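Local coordinates for protein CalS11 (Micromonospora echinospora, PDB 3TOS) that probably acts as an O-methyltransferase in calicheamicin biosynthesis, and binds S-adenosyl-L-homocysteine, the spent form of the usual methyl donor, at residues E194-V199 and N227-K232. Sequence-based numbering, arbitrary orientation.
Sequences EPTKAV and NIAMRK. With SAH (S-adenosyl-L-homocysteine), chain O.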
loop_
_atom_site.group_PDB
_atom_site.type_symbol
_atom_site.label_atom_id
_atom_site.label_comp_id
_atom_site.label_asym_id
_atom_site.label_seq_id
_atom_site.Cartn_x
_atom_site.Cartn_y
_atom_site.Cartn_z
ATOM N N GLU B 194 35.413 25.808 5.916
ATOM C CA GLU B 194 36.197 25.263 7.080
ATOM C C GLU B 194 35.323 24.887 8.291
ATOM O O GLU B 194 35.471 23.786 8.823
ATOM C CB GLU B 194 37.318 26.235 7.493
ATOM C CG GLU B 194 38.387 26.320 6.429
ATOM C CD GLU B 194 39.606 27.075 6.898
ATOM O OE1 GLU B 194 39.866 27.109 8.143
ATOM O OE2 GLU B 194 40.376 27.562 6.064
ATOM N N PRO B 195 34.446 25.784 8.741
ATOM C CA PRO B 195 33.667 25.394 9.908
ATOM C C PRO B 195 32.672 24.293 9.575
ATOM O O PRO B 195 32.382 23.463 10.439
ATOM C CB PRO B 195 32.935 26.705 10.267
ATOM C CG PRO B 195 32.950 27.524 9.054
ATOM C CD PRO B 195 34.276 27.220 8.402
ATOM N N THR B 196 32.137 24.284 8.353
ATOM C CA THR B 196 31.260 23.174 7.964
ATOM C C THR B 196 31.971 21.828 8.099
ATOM O O THR B 196 31.380 20.877 8.615
ATOM C CB THR B 196 30.679 23.370 6.553
ATOM O OG1 THR B 196 29.939 24.614 6.535
ATOM C CG2 THR B 196 29.766 22.192 6.140
ATOM N N LYS B 197 33.139 21.733 7.511
ATOM C CA LYS B 197 33.941 20.519 7.573
ATOM C C LYS B 197 34.229 20.094 9.006
ATOM O O LYS B 197 34.040 18.920 9.343
ATOM C CB LYS B 197 35.281 20.738 6.824
ATOM C CG LYS B 197 36.168 19.441 6.783
ATOM C CD LYS B 197 37.427 19.730 5.956
ATOM C CE LYS B 197 38.266 18.465 5.711
ATOM N NZ LYS B 197 38.958 18.114 6.944
ATOM N N ALA B 198 34.671 21.039 9.829
ATOM C CA ALA B 198 34.971 20.715 11.230
ATOM C C ALA B 198 33.735 20.200 11.979
ATOM O O ALA B 198 33.852 19.291 12.822
ATOM C CB ALA B 198 35.506 21.978 11.940
ATOM N N VAL B 199 32.577 20.815 11.729
ATOM C CA VAL B 199 31.418 20.420 12.481
ATOM C C VAL B 199 30.895 19.096 11.977
ATOM O O VAL B 199 30.492 18.256 12.772
ATOM C CB VAL B 199 30.338 21.509 12.404
ATOM C CG1 VAL B 199 29.011 20.962 12.957
ATOM C CG2 VAL B 199 30.790 22.749 13.198
ATOM N N ASN B 227 29.438 22.035 0.008
ATOM C CA ASN B 227 29.651 20.959 -0.941
ATOM C C ASN B 227 31.112 20.468 -0.860
ATOM O O ASN B 227 31.368 19.253 -0.760
ATOM C CB ASN B 227 29.304 21.459 -2.374
ATOM C CG ASN B 227 29.387 20.370 -3.421
ATOM O OD1 ASN B 227 30.369 19.630 -3.480
ATOM N ND2 ASN B 227 28.325 20.225 -4.221
ATOM N N ILE B 228 32.050 21.395 -0.870
ATOM C CA ILE B 228 33.454 21.018 -0.791
ATOM C C ILE B 228 33.721 20.252 0.515
ATOM O O ILE B 228 34.431 19.224 0.502
ATOM C CB ILE B 228 34.383 22.248 -0.865
ATOM C CG1 ILE B 228 34.286 22.926 -2.255
ATOM C CG2 ILE B 228 35.847 21.818 -0.673
ATOM C CD1 ILE B 228 34.713 24.408 -2.216
ATOM N N ALA B 229 33.097 20.699 1.607
ATOM C CA ALA B 229 33.214 20.030 2.888
ATOM C C ALA B 229 32.643 18.589 2.820
ATOM O O ALA B 229 33.294 17.611 3.275
ATOM C CB ALA B 229 32.534 20.817 3.992
HETATM N N MSE B 230 31.431 18.447 2.282
HETATM C CA MSE B 230 30.819 17.137 2.199
HETATM C C MSE B 230 31.638 16.210 1.311
HETATM O O MSE B 230 31.795 15.022 1.617
HETATM C CB MSE B 230 29.380 17.212 1.665
HETATM C CG MSE B 230 28.778 15.810 1.473
HETATM SE SE MSE B 230 26.835 15.681 1.730
HETATM C CE MSE B 230 26.815 15.363 3.658
ATOM N N ARG B 231 32.152 16.721 0.199
ATOM C CA ARG B 231 32.923 15.852 -0.684
ATOM C C ARG B 231 34.220 15.390 -0.030
ATOM O O ARG B 231 34.707 14.257 -0.281
ATOM C CB ARG B 231 33.181 16.571 -2.016
ATOM C CG ARG B 231 32.002 16.463 -2.943
ATOM C CD ARG B 231 32.323 16.976 -4.371
ATOM N NE ARG B 231 32.546 18.431 -4.476
ATOM C CZ ARG B 231 33.701 19.008 -4.791
ATOM N NH1 ARG B 231 33.723 20.332 -4.883
ATOM N NH2 ARG B 231 34.797 18.273 -5.017
ATOM N N LYS B 232 34.760 16.212 0.849
ATOM C CA LYS B 232 35.952 15.796 1.632
ATOM C C LYS B 232 35.672 14.823 2.763
ATOM O O LYS B 232 36.492 13.949 3.036
ATOM C CB LYS B 232 36.712 16.989 2.188
ATOM C CG LYS B 232 37.433 17.735 1.040
ATOM C CD LYS B 232 38.475 18.656 1.542
ATOM C CE LYS B 232 38.999 19.592 0.458
ATOM N NZ LYS B 232 40.003 18.968 -0.476
HETATM N N SAH O . 20.152 30.500 10.089
HETATM C CA SAH O . 20.103 31.987 9.909
HETATM C CB SAH O . 21.131 32.501 8.915
HETATM C CG SAH O . 22.578 32.281 9.405
HETATM S SD SAH O . 23.687 33.323 8.481
HETATM C C SAH O . 18.702 32.312 9.394
HETATM O O SAH O . 18.361 33.517 9.190
HETATM O OXT SAH O . 17.843 31.429 9.279
HETATM C "C5'" SAH O . 25.276 32.502 8.682
HETATM C "C4'" SAH O . 25.795 32.468 10.160
HETATM O "O4'" SAH O . 26.896 31.552 10.235
HETATM C "C3'" SAH O . 26.349 33.849 10.542
HETATM O "O3'" SAH O . 25.588 34.406 11.642
HETATM C "C2'" SAH O . 27.799 33.548 10.879
HETATM O "O2'" SAH O . 28.348 34.323 11.965
HETATM C "C1'" SAH O . 27.747 32.042 11.231
HETATM N N9 SAH O . 29.070 31.388 11.086
HETATM C C8 SAH O . 29.797 31.212 9.951
HETATM N N7 SAH O . 30.965 30.630 10.326
HETATM C C5 SAH O . 30.989 30.454 11.664
HETATM C C6 SAH O . 31.948 29.890 12.621
HETATM N N6 SAH O . 33.161 29.466 12.197
HETATM N N1 SAH O . 31.563 29.869 13.922
HETATM C C2 SAH O . 30.339 30.321 14.330
HETATM N N3 SAH O . 29.436 30.915 13.519
HETATM C C4 SAH O . 29.730 30.927 12.171
#
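Neither segment brings a flat group to the seam where Thr-196 and Lys-197 meet Ala-229, though neighbouring Tyr-193 packs on Ala-229 and Lys-232; the guanidinium of Arg-231 lies elsewhere on its helix, with Asn-227 at its edge and in its plane. Arg-231 NE donates to Asn-227 OD1 (2.7 Å, 158° at the hydrogen), while Asn-227 ND2 and Arg-231 NH1 are hydrogen-bonded to Thr-181 O and Pro-179 O, respectively, of a second subunit. In this Rossmann-like methyltransferase fold, residues 194-199 belong to the helix of a beta-alpha-beta crossover between strands 183-188 and 211-215; the helix after the latter holds 227-232. The segment axes approach to 8.4 Å at 34°, and Lys-197 and Ala-229 are the closest CA pair, 4.8 Å apart. A small residue permits this: Ala-229 CB sits 3.7 Å from Lys-197 N and 3.8 Å from Thr-196 CG2. With CG2 turned anti to the backbone N (chi1 -59° for OG1), Thr-196 gives its methyl to the seam and its hydroxyl to Leu-192 O. Lys-197 NZ forms a salt bridge with Glu-201 OE2, and Lys-197 CE touches Lys-232 CB at 4.1 Å. Elsewhere, Pro-195 CB rests 3.4 Å from N6 of S-adenosyl-L-homocysteine.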